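Local coordinates for uncharacterized protein PF1083 (Pyrococcus furiosus, PDB 3NRN) that is functionally uncharacterised but binds adenosine monophosphate and may act as an oxidoreductase, as in the flavin-containing amine oxidase family, at residues L65-L68 with L69-G73; A302-K305 with S306-R309. All blocks are in the same frame, centred on the assembly; numbering follows the deposited sequence.

Interaction 1: residues L65-L68 with L69-G73; sequences LAHL and LRILG
Leu69 N donates to Leu65 O at 3.0 Å, the first of four i to i+4 bonds that define residues 65-72 as regular alpha helix, part of helix 64-72. Arg70 N to Ala66 O measures 2.9 Å and Ile71 N to His67 O 3.0 Å, while Leu72 N to Leu68 O is less straight, with an angle of 136° at the hydrogen. There the helix ends in a Schellman motif: Gly73 adopts positive phi (91°), and its N bonds back to Arg70 O at 3.0 Å and, weakly, to Leu69 O at 3.3 Å.

On the buried side, Leu65 CG meets Leu69 CD1; this pair packs against Leu14 of helix 10-21, where Leu72 touches Phe18, and Leu69 also reaches Val191 and Leu195 of helix 188-200. On another side of the helix, Leu68 CD2 and Ile71 CD1 approach to 3.8 Å, and both residues touch Phe408.

His67, its ring also stacked with Tyr412, holds CG beside its own carbonyl carbon (chi1 -179°), a torsion that lets a ring face turn to Ile71. The evidence for a CH-pi contact is Ile71 CG2, over that face and 3.9 Å from the centroid of the His67 ring.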
loop_
_atom_site.group_PDB
_atom_site.type_symbol
_atom_site.label_atom_id
_atom_site.label_comp_id
_atom_site.label_asym_id
_atom_site.label_seq_id
_atom_site.Cartn_x
_atom_site.Cartn_y
_atom_site.Cartn_z
ATOM N N LEU A 65 4.815 -7.903 -4.307
ATOM C CA LEU A 65 5.643 -6.778 -4.737
ATOM C C LEU A 65 7.105 -7.175 -4.900
ATOM O O LEU A 65 7.718 -6.871 -5.925
ATOM C CB LEU A 65 5.529 -5.592 -3.766
ATOM C CG LEU A 65 6.359 -4.351 -4.141
ATOM C CD1 LEU A 65 6.040 -3.909 -5.577
ATOM C CD2 LEU A 65 6.060 -3.219 -3.161
ATOM N N ALA A 66 7.666 -7.849 -3.901
ATOM C CA ALA A 66 9.064 -8.281 -3.997
ATOM C C ALA A 66 9.225 -9.220 -5.186
ATOM O O ALA A 66 10.181 -9.099 -5.949
ATOM C CB ALA A 66 9.501 -8.984 -2.731
ATOM N N HIS A 67 8.281 -10.145 -5.352
ATOM C CA HIS A 67 8.362 -11.087 -6.464
ATOM C C HIS A 67 8.387 -10.363 -7.803
ATOM O O HIS A 67 9.191 -10.690 -8.671
ATOM C CB HIS A 67 7.186 -12.065 -6.458
ATOM C CG HIS A 67 7.243 -13.063 -7.575
ATOM N ND1 HIS A 67 8.291 -13.947 -7.725
ATOM C CD2 HIS A 67 6.416 -13.281 -8.625
ATOM C CE1 HIS A 67 8.109 -14.663 -8.820
ATOM N NE2 HIS A 67 6.978 -14.278 -9.385
ATOM N N LEU A 68 7.502 -9.385 -7.961
ATOM C CA LEU A 68 7.427 -8.624 -9.195
ATOM C C LEU A 68 8.722 -7.879 -9.451
ATOM O O LEU A 68 9.207 -7.836 -10.578
ATOM C CB LEU A 68 6.281 -7.614 -9.152
ATOM C CG LEU A 68 4.937 -7.986 -9.767
ATOM C CD1 LEU A 68 4.065 -6.720 -9.820
ATOM C CD2 LEU A 68 5.140 -8.561 -11.171
ATOM N N LEU A 69 9.274 -7.276 -8.403
ATOM C CA LEU A 69 10.522 -6.543 -8.552
ATOM C C LEU A 69 11.641 -7.500 -8.966
ATOM O O LEU A 69 12.468 -7.164 -9.815
ATOM C CB LEU A 69 10.876 -5.835 -7.244
ATOM C CG LEU A 69 9.835 -4.787 -6.834
ATOM C CD1 LEU A 69 10.122 -4.293 -5.429
ATOM C CD2 LEU A 69 9.852 -3.632 -7.839
ATOM N N ARG A 70 11.664 -8.697 -8.381
ATOM C CA ARG A 70 12.700 -9.650 -8.738
ATOM C C ARG A 70 12.619 -10.060 -10.208
ATOM O O ARG A 70 13.616 -9.998 -10.920
ATOM C CB ARG A 70 12.637 -10.904 -7.855
ATOM C CG ARG A 70 13.756 -11.912 -8.171
ATOM C CD ARG A 70 13.783 -13.087 -7.199
ATOM N NE ARG A 70 13.935 -12.633 -5.817
ATOM C CZ ARG A 70 14.029 -13.440 -4.765
ATOM N NH1 ARG A 70 13.995 -14.757 -4.923
ATOM N NH2 ARG A 70 14.152 -12.926 -3.548
ATOM N N ILE A 71 11.439 -10.458 -10.674
ATOM C CA ILE A 71 11.320 -10.892 -12.063
ATOM C C ILE A 71 11.516 -9.765 -13.072
ATOM O O ILE A 71 11.815 -10.021 -14.237
ATOM C CB ILE A 71 9.969 -11.620 -12.322
ATOM C CG1 ILE A 71 8.790 -10.655 -12.179
ATOM C CG2 ILE A 71 9.814 -12.768 -11.324
ATOM C CD1 ILE A 71 7.477 -11.248 -12.630
ATOM N N LEU A 72 11.362 -8.518 -12.631
ATOM C CA LEU A 72 11.564 -7.379 -13.522
ATOM C C LEU A 72 13.046 -7.056 -13.663
ATOM O O LEU A 72 13.452 -6.324 -14.569
ATOM C CB LEU A 72 10.847 -6.142 -12.996
ATOM C CG LEU A 72 9.325 -6.178 -13.105
ATOM C CD1 LEU A 72 8.753 -4.914 -12.501
ATOM C CD2 LEU A 72 8.918 -6.320 -14.561
ATOM N N GLY A 73 13.849 -7.600 -12.757
ATOM C CA GLY A 73 15.273 -7.338 -12.796
ATOM C C GLY A 73 15.627 -6.127 -11.957
ATOM O O GLY A 73 16.709 -5.552 -12.091
#

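Interaction 2: residues A302-K305 with S306-R309; sequences ALDK and SLAR
An Asx turn leading into a short 3-10 segment, in the loop that joins strands 296-298 and 312-320, brings Asp304 onto Ser306 and Leu307. The evidence for the turn is the bond from Ser306 N to Asp304 OD1, 2.9 Å long, which reaches the oxygen on its anti side and well out of the carboxylate plane. The backbone then winds through two i to i+3 bonds, Leu307 N to Asp304 O at 3.2 Å and Ala308 N to Lys305 O at 3.1 Å, the spacing expected of 3-10 geometry.

In Asp304 a chi1 of -176° puts CG beside the residue's own carbonyl carbon, which turns OD1 to Ser306. Ser306 OG also donates to Asp304 OD1, but the modelled 2.4 Å is very short and its exact value is doubtful. Leu307 crosses the aspartate at about a right angle: its CD2 lies 3.8 Å from Asp304 CB, while its CD1 lies over the face of the carboxylate, 3.2 Å from Asp304 OD2.

The other oxygen, Asp304 OD2, accepts a bond from Gly186 N, and Leu307 makes backbone hydrogen bonds with Gln48 in strand 47-50. Replacing Asp304 by an alanine removes the acceptor of Ser306 N, of its hydroxyl and of Gly186 N, and the turn would probably be held less firmly to residues 185-186.

One buried carboxylate thus divides its work: OD1 takes the N-H and the hydroxyl of Ser306, and OD2 reaches a separate loop. These donors, with a weak, long ion pair to Arg185, would be expected to favour its ionised form.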
loop_
_atom_site.group_PDB
_atom_site.type_symbol
_atom_site.label_atom_id
_atom_site.label_comp_id
_atom_site.label_asym_id
_atom_site.label_seq_id
_atom_site.Cartn_x
_atom_site.Cartn_y
_atom_site.Cartn_z
ATOM N N ALA A 302 16.190 2.116 10.787
ATOM C CA ALA A 302 16.775 0.960 11.453
ATOM C C ALA A 302 17.509 0.090 10.438
ATOM O O ALA A 302 18.256 -0.810 10.816
ATOM C CB ALA A 302 15.691 0.149 12.150
ATOM N N LEU A 303 17.278 0.354 9.152
ATOM C CA LEU A 303 17.940 -0.389 8.078
ATOM C C LEU A 303 18.868 0.562 7.336
ATOM O O LEU A 303 20.065 0.310 7.207
ATOM C CB LEU A 303 16.922 -0.982 7.089
ATOM C CG LEU A 303 17.516 -1.568 5.792
ATOM C CD1 LEU A 303 18.470 -2.704 6.127
ATOM C CD2 LEU A 303 16.412 -2.071 4.873
ATOM N N ASP A 304 18.305 1.656 6.841
ATOM C CA ASP A 304 19.085 2.647 6.122
ATOM C C ASP A 304 19.203 3.891 6.998
ATOM O O ASP A 304 18.251 4.656 7.128
ATOM C CB ASP A 304 18.399 3.001 4.805
ATOM C CG ASP A 304 19.220 3.949 3.960
ATOM O OD1 ASP A 304 20.175 4.557 4.497
ATOM O OD2 ASP A 304 18.903 4.094 2.759
ATOM N N LYS A 305 20.377 4.087 7.593
ATOM C CA LYS A 305 20.613 5.227 8.473
ATOM C C LYS A 305 20.601 6.571 7.753
ATOM O O LYS A 305 20.340 7.604 8.369
ATOM C CB LYS A 305 21.946 5.068 9.209
ATOM C CG LYS A 305 22.103 6.023 10.387
ATOM C CD LYS A 305 23.548 6.123 10.867
ATOM C CE LYS A 305 24.424 6.831 9.840
ATOM N NZ LYS A 305 25.815 7.040 10.332
ATOM N N SER A 306 20.888 6.561 6.454
ATOM C CA SER A 306 20.910 7.799 5.677
ATOM C C SER A 306 19.513 8.399 5.573
ATOM O O SER A 306 19.351 9.554 5.179
ATOM C CB SER A 306 21.450 7.538 4.272
ATOM O OG SER A 306 20.541 6.751 3.521
ATOM N N LEU A 307 18.505 7.606 5.920
ATOM C CA LEU A 307 17.121 8.061 5.873
ATOM C C LEU A 307 16.842 9.059 6.982
ATOM O O LEU A 307 15.959 9.903 6.856
ATOM C CB LEU A 307 16.172 6.867 5.992
ATOM C CG LEU A 307 15.640 6.262 4.688
ATOM C CD1 LEU A 307 16.702 6.246 3.611
ATOM C CD2 LEU A 307 15.132 4.867 4.974
ATOM N N ALA A 308 17.596 8.953 8.074
ATOM C CA ALA A 308 17.442 9.860 9.208
ATOM C C ALA A 308 18.548 10.911 9.199
ATOM O O ALA A 308 19.531 10.783 8.475
ATOM C CB ALA A 308 17.484 9.076 10.520
ATOM N N ARG A 309 18.374 11.954 10.003
ATOM C CA ARG A 309 19.369 13.016 10.104
ATOM C C ARG A 309 20.421 12.559 11.108
ATOM O O ARG A 309 20.123 11.775 12.012
ATOM C CB ARG A 309 18.718 14.309 10.599
ATOM C CG ARG A 309 19.650 15.515 10.638
ATOM C CD ARG A 309 19.130 16.572 11.606
ATOM N NE ARG A 309 17.768 16.993 11.287
ATOM C CZ ARG A 309 16.948 17.590 12.147
ATOM N NH1 ARG A 309 17.347 17.841 13.388
ATOM N NH2 ARG A 309 15.722 17.927 11.771
#

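In the fold
Interaction 1 belongs to the nucleotide-binding side of the chain and interaction 2 to a loop of the mixed sheet; their centres are 24 Å apart and their nearest atoms about 12 Å, so they do not touch. Neither lines the AMP pocket. Interaction 1 comes closer to it, with the side chain of Leu65 about 12 Å from the bound nucleotide. Its link is indirect, through helix 10-21, which follows the glycine-rich turn whose Gly7 and Gly9 line the pocket. Both are local contacts, but residues 65-73 span nearly the whole of helix 64-72 and its C-terminal cap, whereas 304-308 make a turn built round a short 3-10 segment.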